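Long-range contact in 3-isopropylmalate dehydratase small subunit (Campylobacter jejuni, PDB 3Q3W), which catalyses, as the small subunit of isopropylmalate isomerase, the interconversion of 2-isopropylmalate and 3-isopropylmalate by way of 2-isopropylmaleate: residues I124-L138 and R154-L166. Residues are numbered along the deposited sequence; the frame is centred on the assembly and turned at random. Where two conformers were deposited one is given.
Sequences IELAKDEVLEIVDEL and RVFFKDKIFSFDL
Phe157 and Phe162, on the two strands of a beta hairpin closed by a type II' turn, lean against Ile134, Glu137 and Leu138 of helix 128-140, showing how a hairpin at the margin of a mixed sheet can be covered by one amphipathic helix, here in a LeuD-family, aconitase C-terminal-like domain. Apolar contact dominates. Ile134 CD1 makes a CH-pi contact over one face of the Phe162 ring, 4.2 Å from its centroid and 10° off the normal, while Glu130 CG reaches the edge of that ring, 3.5 Å from Phe162 CD1. The Glu130 carboxylate stands nearly perpendicular to the ring. Glu137 CG comes within 3.3 Å of Phe157 CE2, and Leu138 CD1 packs 3.7 Å from Phe157 CZ. Where the strand leads into the helix, chi1 of -66° sets Ile124 CG1 beside the backbone N and CG2 anti to it, and both branches meet Phe164: CG1 makes a second CH-pi contact, centred over the ring, and CG2 lies 3.8 Å from Phe164 CG. Polar links lie at the periphery. One water accepts from Asp165 N and donates to Glu125 O, bridging the backbones. Within 124-138, Glu130 OE1 accepts from Ala127 N, tying the carboxylate back to the helix N-cap. Extended chains from opposite directions bring Lys160 NZ within 3.1 Å of Glu133 OE2, a salt bridge whose hydrogen bond is weak.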
loop_
_atom_site.group_PDB
_atom_site.type_symbol
_atom_site.label_atom_id
_atom_site.label_comp_id
_atom_site.label_asym_id
_atom_site.label_seq_id
_atom_site.Cartn_x
_atom_site.Cartn_y
_atom_site.Cartn_z
ATOM N N ILE A 124 -3.336 -7.251 1.955
ATOM C CA ILE A 124 -4.581 -7.740 2.524
ATOM C C ILE A 124 -5.617 -7.821 1.441
ATOM O O ILE A 124 -6.047 -6.790 0.888
ATOM C CB ILE A 124 -5.078 -6.789 3.605
ATOM C CG1 ILE A 124 -4.099 -6.817 4.773
ATOM C CG2 ILE A 124 -6.507 -7.148 4.043
ATOM C CD1 ILE A 124 -4.145 -5.630 5.710
ATOM N N GLU A 125 -6.025 -9.049 1.137
ATOM C CA GLU A 125 -7.053 -9.270 0.135
ATOM C C GLU A 125 -8.383 -9.330 0.866
ATOM O O GLU A 125 -8.542 -10.151 1.784
ATOM C CB GLU A 125 -6.792 -10.553 -0.661
ATOM C CG GLU A 125 -5.678 -10.397 -1.692
ATOM C CD GLU A 125 -5.279 -11.691 -2.406
ATOM O OE1 GLU A 125 -5.791 -12.796 -2.024
ATOM O OE2 GLU A 125 -4.477 -11.585 -3.382
ATOM N N LEU A 126 -9.305 -8.437 0.491
ATOM C CA LEU A 126 -10.679 -8.458 0.991
ATOM C C LEU A 126 -11.666 -8.703 -0.146
ATOM O O LEU A 126 -11.355 -8.452 -1.303
ATOM C CB LEU A 126 -11.014 -7.147 1.704
ATOM C CG LEU A 126 -10.226 -6.922 3.002
ATOM C CD1 LEU A 126 -10.800 -5.752 3.811
ATOM C CD2 LEU A 126 -10.208 -8.229 3.838
ATOM N N ALA A 127 -12.849 -9.221 0.156
ATOM C CA ALA A 127 -13.875 -9.306 -0.879
ATOM C C ALA A 127 -14.189 -7.886 -1.381
ATOM O O ALA A 127 -14.140 -6.924 -0.614
ATOM C CB ALA A 127 -15.134 -10.011 -0.364
ATOM N N LYS A 128 -14.486 -7.772 -2.673
ATOM C CA LYS A 128 -14.699 -6.473 -3.304
ATOM C C LYS A 128 -15.773 -5.668 -2.580
ATOM O O LYS A 128 -15.626 -4.459 -2.403
ATOM C CB LYS A 128 -14.998 -6.650 -4.803
ATOM C CG LYS A 128 -15.964 -5.640 -5.408
ATOM C CD LYS A 128 -15.394 -4.905 -6.601
ATOM C CE LYS A 128 -14.571 -3.718 -6.156
ATOM N NZ LYS A 128 -14.040 -2.958 -7.327
ATOM N N ASP A 129 -16.835 -6.341 -2.140
ATOM C CA ASP A 129 -17.871 -5.675 -1.339
ATOM C C ASP A 129 -17.279 -5.039 -0.095
ATOM O O ASP A 129 -17.672 -3.939 0.284
ATOM C CB ASP A 129 -19.024 -6.629 -0.957
ATOM C CG ASP A 129 -18.674 -7.600 0.175
ATOM O OD1 ASP A 129 -19.340 -7.539 1.236
ATOM O OD2 ASP A 129 -17.761 -8.453 -0.005
ATOM N N GLU A 130 -16.326 -5.710 0.536
ATOM C CA GLU A 130 -15.743 -5.197 1.762
ATOM C C GLU A 130 -14.843 -3.992 1.415
ATOM O O GLU A 130 -14.878 -2.990 2.117
ATOM C CB GLU A 130 -14.950 -6.280 2.498
ATOM C CG GLU A 130 -15.787 -7.473 3.150
ATOM C CD GLU A 130 -14.877 -8.615 3.707
ATOM O OE1 GLU A 130 -13.728 -8.740 3.225
ATOM O OE2 GLU A 130 -15.303 -9.378 4.618
ATOM N N VAL A 131 -14.087 -4.078 0.320
ATOM C CA VAL A 131 -13.257 -2.951 -0.151
ATOM C C VAL A 131 -14.131 -1.711 -0.448
ATOM O O VAL A 131 -13.779 -0.599 -0.092
ATOM C CB VAL A 131 -12.429 -3.313 -1.420
ATOM C CG1 VAL A 131 -11.638 -2.103 -1.908
ATOM C CG2 VAL A 131 -11.485 -4.505 -1.167
ATOM N N LEU A 132 -15.296 -1.937 -1.055
ATOM C CA LEU A 132 -16.156 -0.865 -1.546
ATOM C C LEU A 132 -16.739 -0.101 -0.377
ATOM O O LEU A 132 -16.833 1.141 -0.376
ATOM C CB LEU A 132 -17.269 -1.479 -2.399
ATOM C CG LEU A 132 -17.381 -0.944 -3.826
ATOM C CD1 LEU A 132 -16.052 -0.415 -4.328
ATOM C CD2 LEU A 132 -17.955 -2.043 -4.745
ATOM N N GLU A 133 -17.119 -0.883 0.627
ATOM C CA GLU A 133 -17.619 -0.392 1.898
ATOM C C GLU A 133 -16.570 0.416 2.641
ATOM O O GLU A 133 -16.878 1.462 3.172
ATOM C CB GLU A 133 -18.073 -1.595 2.735
ATOM C CG GLU A 133 -18.404 -1.368 4.196
ATOM C CD GLU A 133 -19.047 -2.607 4.848
ATOM O OE1 GLU A 133 -18.901 -3.720 4.320
ATOM O OE2 GLU A 133 -19.705 -2.483 5.897
ATOM N N ILE A 134 -15.362 -0.119 2.748
ATOM C CA ILE A 134 -14.211 0.613 3.369
ATOM C C ILE A 134 -13.986 1.989 2.767
ATOM O O ILE A 134 -13.964 2.948 3.488
ATOM C CB ILE A 134 -12.920 -0.218 3.299
ATOM C CG1 ILE A 134 -12.974 -1.301 4.372
ATOM C CG2 ILE A 134 -11.699 0.609 3.524
ATOM C CD1 ILE A 134 -12.058 -2.437 4.096
ATOM N N VAL A 135 -13.854 2.045 1.447
ATOM C CA VAL A 135 -13.619 3.240 0.713
ATOM C C VAL A 135 -14.697 4.254 0.999
ATOM O O VAL A 135 -14.370 5.384 1.381
ATOM C CB VAL A 135 -13.568 2.983 -0.781
ATOM C CG1 VAL A 135 -13.629 4.351 -1.549
ATOM C CG2 VAL A 135 -12.296 2.202 -1.135
ATOM N N ASP A 136 -15.975 3.833 0.923
ATOM C CA ASP A 136 -17.075 4.763 1.117
ATOM C C ASP A 136 -16.993 5.401 2.489
ATOM O O ASP A 136 -17.074 6.613 2.651
ATOM C CB ASP A 136 -18.432 4.099 1.001
ATOM C CG ASP A 136 -19.544 5.085 1.235
ATOM O OD1 ASP A 136 -20.205 5.022 2.292
ATOM O OD2 ASP A 136 -19.686 5.964 0.383
ATOM N N GLU A 137 -16.809 4.581 3.496
ATOM C CA GLU A 137 -16.754 5.106 4.837
ATOM C C GLU A 137 -15.494 5.984 5.052
ATOM O O GLU A 137 -15.554 6.993 5.744
ATOM C CB GLU A 137 -16.765 3.925 5.793
ATOM C CG GLU A 137 -16.510 4.236 7.253
ATOM C CD GLU A 137 -17.642 4.927 7.928
ATOM O OE1 GLU A 137 -18.805 4.697 7.521
ATOM O OE2 GLU A 137 -17.366 5.690 8.886
ATOM N N LEU A 138 -14.361 5.561 4.488
ATOM C CA LEU A 138 -13.088 6.245 4.723
ATOM C C LEU A 138 -13.129 7.663 4.180
ATOM O O LEU A 138 -12.620 8.620 4.789
ATOM C CB LEU A 138 -11.945 5.449 4.068
ATOM C CG LEU A 138 -10.499 5.832 4.406
ATOM C CD1 LEU A 138 -10.239 5.963 5.909
ATOM C CD2 LEU A 138 -9.633 4.753 3.779
ATOM N N ARG A 154 -6.992 -9.785 11.050
ATOM C CA ARG A 154 -8.187 -8.925 11.003
ATOM C C ARG A 154 -7.850 -7.422 10.714
ATOM O O ARG A 154 -6.733 -6.972 10.967
ATOM C CB ARG A 154 -8.959 -9.045 12.310
ATOM C CG ARG A 154 -9.528 -10.457 12.564
ATOM C CD ARG A 154 -10.409 -10.549 13.821
ATOM N NE ARG A 154 -11.444 -11.599 13.720
ATOM C CZ ARG A 154 -11.216 -12.913 13.684
ATOM N NH1 ARG A 154 -12.254 -13.755 13.602
ATOM N NH2 ARG A 154 -9.973 -13.413 13.750
ATOM N N VAL A 155 -8.831 -6.700 10.164
ATOM C CA VAL A 155 -8.795 -5.261 9.936
ATOM C C VAL A 155 -9.962 -4.610 10.668
ATOM O O VAL A 155 -11.130 -5.095 10.593
ATOM C CB VAL A 155 -8.882 -4.939 8.432
ATOM C CG1 VAL A 155 -9.005 -3.442 8.209
ATOM C CG2 VAL A 155 -7.670 -5.541 7.705
ATOM N N PHE A 156 -9.646 -3.584 11.450
ATOM C CA PHE A 156 -10.613 -2.948 12.329
ATOM C C PHE A 156 -10.782 -1.539 11.816
ATOM O O PHE A 156 -9.812 -0.775 11.809
ATOM C CB PHE A 156 -10.100 -2.916 13.779
ATOM C CG PHE A 156 -9.748 -4.273 14.343
ATOM C CD1 PHE A 156 -10.679 -5.000 15.092
ATOM C CD2 PHE A 156 -8.486 -4.835 14.126
ATOM C CE1 PHE A 156 -10.371 -6.250 15.627
ATOM C CE2 PHE A 156 -8.161 -6.103 14.657
ATOM C CZ PHE A 156 -9.122 -6.823 15.413
ATOM N N PHE A 157 -11.977 -1.204 11.338
ATOM C CA PHE A 157 -12.297 0.167 10.926
ATOM C C PHE A 157 -13.625 0.589 11.548
ATOM O O PHE A 157 -14.696 0.058 11.184
ATOM C CB PHE A 157 -12.394 0.268 9.412
ATOM C CG PHE A 157 -12.543 1.687 8.896
ATOM C CD1 PHE A 157 -11.909 2.767 9.530
ATOM C CD2 PHE A 157 -13.286 1.932 7.753
ATOM C CE1 PHE A 157 -12.047 4.032 9.066
ATOM C CE2 PHE A 157 -13.409 3.203 7.264
ATOM C CZ PHE A 157 -12.789 4.272 7.932
ATOM N N LYS A 158 -13.544 1.528 12.482
ATOM C CA LYS A 158 -14.705 1.968 13.245
ATOM C C LYS A 158 -15.077 0.749 14.072
ATOM O O LYS A 158 -14.190 0.185 14.723
ATOM C CB LYS A 158 -15.842 2.444 12.322
ATOM C CG LYS A 158 -15.466 3.589 11.403
ATOM C CD LYS A 158 -14.967 4.738 12.234
ATOM C CE LYS A 158 -14.997 6.056 11.503
ATOM N NZ LYS A 158 -13.703 6.698 11.822
ATOM N N ASP A 159 -16.345 0.329 14.017
ATOM C CA ASP A 159 -16.808 -0.883 14.689
ATOM C C ASP A 159 -16.895 -2.144 13.797
ATOM O O ASP A 159 -17.325 -3.211 14.278
ATOM C CB ASP A 159 -18.183 -0.617 15.310
ATOM C CG ASP A 159 -18.096 0.155 16.624
ATOM O OD1 ASP A 159 -18.982 -0.060 17.494
ATOM O OD2 ASP A 159 -17.157 0.973 16.778
ATOM N N LYS A 160 -16.483 -2.029 12.532
ATOM C CA LYS A 160 -16.508 -3.146 11.582
ATOM C C LYS A 160 -15.206 -3.927 11.513
ATOM O O LYS A 160 -14.141 -3.353 11.587
ATOM C CB LYS A 160 -16.803 -2.652 10.183
ATOM C CG LYS A 160 -18.025 -1.816 10.088
ATOM C CD LYS A 160 -18.211 -1.330 8.668
ATOM C CE LYS A 160 -19.564 -0.644 8.529
ATOM N NZ LYS A 160 -19.512 0.285 7.375
ATOM N N ILE A 161 -15.312 -5.247 11.350
ATOM C CA ILE A 161 -14.158 -6.152 11.382
ATOM C C ILE A 161 -14.172 -6.988 10.132
ATOM O O ILE A 161 -15.191 -7.546 9.772
ATOM C CB ILE A 161 -14.178 -7.093 12.606
ATOM C CG1 ILE A 161 -14.312 -6.304 13.913
ATOM C CG2 ILE A 161 -12.918 -7.905 12.653
ATOM C CD1 ILE A 161 -14.450 -7.189 15.168
ATOM N N PHE A 162 -13.033 -7.074 9.464
ATOM C CA PHE A 162 -12.902 -7.880 8.283
ATOM C C PHE A 162 -11.808 -8.875 8.575
ATOM O O PHE A 162 -10.856 -8.551 9.309
ATOM C CB PHE A 162 -12.528 -6.985 7.116
ATOM C CG PHE A 162 -13.449 -5.818 6.942
ATOM C CD1 PHE A 162 -14.489 -5.875 6.018
ATOM C CD2 PHE A 162 -13.311 -4.671 7.733
ATOM C CE1 PHE A 162 -15.354 -4.787 5.850
ATOM C CE2 PHE A 162 -14.167 -3.586 7.589
ATOM C CZ PHE A 162 -15.194 -3.638 6.645
ATOM N N SER A 163 -11.931 -10.087 8.035
ATOM C CA SER A 163 -10.879 -11.107 8.166
ATOM C C SER A 163 -10.174 -11.298 6.839
ATOM O O SER A 163 -10.770 -11.093 5.794
ATOM C CB SER A 163 -11.480 -12.439 8.636
ATOM O OG SER A 163 -12.372 -12.988 7.675
ATOM N N PHE A 164 -8.903 -11.714 6.888
ATOM C CA PHE A 164 -8.123 -12.018 5.681
ATOM C C PHE A 164 -7.175 -13.233 5.830
ATOM O O PHE A 164 -6.818 -13.653 6.917
ATOM C CB PHE A 164 -7.336 -10.769 5.225
ATOM C CG PHE A 164 -6.223 -10.336 6.172
ATOM C CD1 PHE A 164 -4.909 -10.713 5.940
ATOM C CD2 PHE A 164 -6.492 -9.533 7.271
ATOM C CE1 PHE A 164 -3.899 -10.343 6.812
ATOM C CE2 PHE A 164 -5.474 -9.140 8.143
ATOM C CZ PHE A 164 -4.181 -9.532 7.899
ATOM N N ASP A 165 -6.761 -13.759 4.694
ATOM C CA ASP A 165 -5.847 -14.890 4.630
ATOM C C ASP A 165 -4.418 -14.450 4.379
ATOM O O ASP A 165 -4.190 -13.411 3.797
ATOM C CB ASP A 165 -6.258 -15.819 3.482
ATOM C CG ASP A 165 -7.413 -16.694 3.845
ATOM O OD1 ASP A 165 -7.423 -17.178 5.004
ATOM O OD2 ASP A 165 -8.300 -16.906 2.980
ATOM N N LEU A 166 -3.458 -15.285 4.779
ATOM C CA LEU A 166 -2.084 -15.123 4.341
ATOM C C LEU A 166 -1.306 -16.399 4.582
ATOM O O LEU A 166 -1.383 -16.993 5.668
ATOM C CB LEU A 166 -1.383 -13.977 5.089
ATOM C CG LEU A 166 -0.161 -13.395 4.377
ATOM C CD1 LEU A 166 -0.598 -12.470 3.238
ATOM C CD2 LEU A 166 0.712 -12.640 5.362
HETATM O O HOH W 1 -7.806 -12.872 2.494
HETATM O O HOH W 2 -17.255 -8.377 7.108
#